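Local coordinates for protein D-threo-3-hydroxyaspartate dehydratase (Delftia, PDB 3WQC) that uses pyridoxal 5'-phosphate to dehydrate D-threo-3-hydroxyaspartate to oxaloacetate and ammonia, and also acts on D-serine, at residues V52-S57 with V247-D252. Residues are numbered along the deposited sequence; the frame is centred on the assembly and turned at random.
Sequences VKTSKS and VYVFFD. With PLP (pyridoxal-5'-phosphate), chain J.
Thr54 of the loop 52-57 packs against Val247, Val249 and Phe250 of the loop 247-252, which begins with a 3-10 turn. Its CB lies 4.2 Å from Val247 CA, and there the side chain forks. OG1, beside the backbone N of Thr54 (chi1 -71°), comes within 3.3 Å of Val247 N, but the angle is too poor for a hydrogen bond. That N-H is instead given to the cofactor phosphate, with a bond to PLP O3P (3.2 Å, 142° at the hydrogen) and a longer, weak one to PLP O1P. The other branch, CG2, reaches Val247 CA, Val249 CG1 and, at 4.0 Å, Phe250 CD2. With an alanine at Thr54, Val249 CG1 and Phe250 CD2 would probably lose their methyl neighbour, and a gap would be likely to open beside the turn that binds the phosphate. Next to it, Ser55 CB meets Phe250 CZ at 4.0 Å, while Ser55 OG accepts from the backbone N of Ser57, two residues on, in an ST turn. Both segments follow parallel strands, 47-48 and 242-243, of the TIM-type barrel in the alanine racemase-like domain, and each leads into a helix. From the first loop Lys53 extends to the cofactor, its NZ bonded covalently to PLP C4A (1.4 Å), as in an internal aldimine. Val249 CG1 also sits over the centre of one face of the Phe250 ring, 3.9 Å above its plane, and Tyr372 makes an edge-to-face contact with this ring. Helix 362-366, which carries the magnesium ligand Cys363, touches Thr54, Val247 and Phe250.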
loop_
_atom_site.group_PDB
_atom_site.type_symbol
_atom_site.label_atom_id
_atom_site.label_comp_id
_atom_site.label_asym_id
_atom_site.label_seq_id
_atom_site.Cartn_x
_atom_site.Cartn_y
_atom_site.Cartn_z
ATOM N N VAL B 52 5.266 16.359 -4.749
ATOM C CA VAL B 52 5.624 15.147 -5.497
ATOM C C VAL B 52 5.300 13.884 -4.714
ATOM O O VAL B 52 5.574 12.808 -5.245
ATOM C CB VAL B 52 7.128 15.161 -5.930
ATOM C CG1 VAL B 52 7.357 16.347 -6.885
ATOM C CG2 VAL B 52 8.098 15.162 -4.739
ATOM N N LYS B 53 4.667 13.975 -3.539
ATOM C CA LYS B 53 4.403 12.733 -2.817
ATOM C C LYS B 53 3.396 11.871 -3.578
ATOM O O LYS B 53 3.326 10.639 -3.337
ATOM C CB LYS B 53 3.891 12.973 -1.426
ATOM C CG LYS B 53 2.456 13.477 -1.346
ATOM C CD LYS B 53 2.173 13.710 0.151
ATOM C CE LYS B 53 0.712 14.021 0.261
ATOM N NZ LYS B 53 0.428 15.238 1.060
ATOM N N THR B 54 2.636 12.439 -4.547
ATOM C CA THR B 54 1.620 11.652 -5.272
ATOM C C THR B 54 2.386 10.730 -6.272
ATOM O O THR B 54 1.908 9.552 -6.414
ATOM C CB THR B 54 0.741 12.621 -6.086
ATOM O OG1 THR B 54 -0.049 13.332 -5.096
ATOM C CG2 THR B 54 -0.204 11.887 -7.031
ATOM N N SER B 55 3.450 11.187 -6.970
ATOM C CA SER B 55 4.059 10.329 -8.009
ATOM C C SER B 55 5.420 9.866 -7.618
ATOM O O SER B 55 5.866 8.787 -8.048
ATOM C CB SER B 55 4.216 11.153 -9.344
ATOM O OG SER B 55 5.298 12.108 -9.251
ATOM N N LYS B 56 6.164 10.677 -6.831
ATOM C CA LYS B 56 7.587 10.417 -6.521
ATOM C C LYS B 56 8.363 9.933 -7.789
ATOM O O LYS B 56 9.289 9.107 -7.690
ATOM C CB LYS B 56 7.789 9.378 -5.365
ATOM C CG LYS B 56 6.999 9.808 -4.133
ATOM C CD LYS B 56 7.408 8.896 -2.949
ATOM C CE LYS B 56 6.507 9.214 -1.778
ATOM N NZ LYS B 56 6.930 8.352 -0.634
ATOM N N SER B 57 8.102 10.638 -8.925
ATOM C CA SER B 57 8.688 10.201 -10.168
ATOM C C SER B 57 9.350 11.405 -10.852
ATOM O O SER B 57 8.687 12.390 -11.091
ATOM C CB SER B 57 7.598 9.562 -11.029
ATOM O OG SER B 57 8.219 9.038 -12.251
ATOM N N VAL B 247 -2.085 15.853 -5.818
ATOM C CA VAL B 247 -2.842 14.712 -6.410
ATOM C C VAL B 247 -3.396 15.147 -7.752
ATOM O O VAL B 247 -3.655 14.267 -8.594
ATOM C CB VAL B 247 -3.944 14.181 -5.482
ATOM C CG1 VAL B 247 -5.119 15.190 -5.301
ATOM C CG2 VAL B 247 -4.393 12.794 -5.954
ATOM N N TYR B 248 -3.605 16.443 -7.979
ATOM C CA TYR B 248 -4.164 16.931 -9.260
ATOM C C TYR B 248 -3.413 16.396 -10.477
ATOM O O TYR B 248 -3.985 16.398 -11.583
ATOM C CB TYR B 248 -4.145 18.495 -9.276
ATOM C CG TYR B 248 -2.761 18.993 -9.645
ATOM C CD1 TYR B 248 -1.725 19.123 -8.698
ATOM C CD2 TYR B 248 -2.440 19.338 -10.995
ATOM C CE1 TYR B 248 -0.444 19.512 -9.051
ATOM C CE2 TYR B 248 -1.164 19.683 -11.347
ATOM C CZ TYR B 248 -0.178 19.847 -10.406
ATOM O OH TYR B 248 1.090 20.240 -10.755
ATOM N N VAL B 249 -2.137 16.079 -10.381
ATOM C CA VAL B 249 -1.377 15.678 -11.533
ATOM C C VAL B 249 -2.062 14.484 -12.212
ATOM O O VAL B 249 -2.080 14.406 -13.498
ATOM C CB VAL B 249 0.140 15.446 -11.193
ATOM C CG1 VAL B 249 0.376 14.203 -10.288
ATOM C CG2 VAL B 249 1.006 15.319 -12.466
ATOM N N PHE B 250 -2.616 13.583 -11.380
ATOM C CA PHE B 250 -3.384 12.450 -11.921
ATOM C C PHE B 250 -4.866 12.511 -11.695
ATOM O O PHE B 250 -5.653 11.913 -12.475
ATOM C CB PHE B 250 -2.865 11.094 -11.323
ATOM C CG PHE B 250 -1.374 10.870 -11.554
ATOM C CD1 PHE B 250 -0.716 11.253 -12.779
ATOM C CD2 PHE B 250 -0.636 10.199 -10.576
ATOM C CE1 PHE B 250 0.663 10.984 -12.981
ATOM C CE2 PHE B 250 0.722 9.907 -10.800
ATOM C CZ PHE B 250 1.374 10.321 -11.967
ATOM N N PHE B 251 -5.314 13.118 -10.586
ATOM C CA PHE B 251 -6.645 12.974 -10.063
ATOM C C PHE B 251 -6.995 11.512 -9.724
ATOM O O PHE B 251 -6.139 10.620 -9.911
ATOM C CB PHE B 251 -7.764 13.640 -10.966
ATOM C CG PHE B 251 -7.674 15.147 -10.984
ATOM C CD1 PHE B 251 -7.898 15.864 -9.788
ATOM C CD2 PHE B 251 -7.433 15.839 -12.173
ATOM C CE1 PHE B 251 -7.943 17.279 -9.801
ATOM C CE2 PHE B 251 -7.439 17.263 -12.183
ATOM C CZ PHE B 251 -7.711 17.951 -10.993
ATOM N N ASP B 252 -8.191 11.308 -9.192
ATOM C CA ASP B 252 -8.655 10.015 -8.735
ATOM C C ASP B 252 -10.109 10.092 -8.418
ATOM O O ASP B 252 -10.747 11.170 -8.648
ATOM C CB ASP B 252 -7.778 9.478 -7.572
ATOM C CG ASP B 252 -7.812 10.397 -6.339
ATOM O OD1 ASP B 252 -8.866 11.078 -6.164
ATOM O OD2 ASP B 252 -6.824 10.444 -5.570
HETATM N N1 PLP J . 0.696 20.208 1.389
HETATM C C2 PLP J . 0.960 19.262 2.313
HETATM C C2A PLP J . 1.631 19.624 3.618
HETATM C C3 PLP J . 0.604 17.893 2.027
HETATM O O3 PLP J . 0.888 16.962 2.926
HETATM C C4 PLP J . -0.042 17.611 0.772
HETATM C C4A PLP J . -0.361 16.255 0.464
HETATM C C5 PLP J . -0.280 18.678 -0.144
HETATM C C6 PLP J . 0.045 19.986 0.244
HETATM C C5A PLP J . -0.959 18.435 -1.469
HETATM O O4P PLP J . -2.388 18.049 -1.215
HETATM P P PLP J . -3.178 17.362 -2.428
HETATM O O1P PLP J . -2.886 18.249 -3.581
HETATM O O2P PLP J . -4.597 17.440 -1.987
HETATM O O3P PLP J . -2.642 16.010 -2.664
#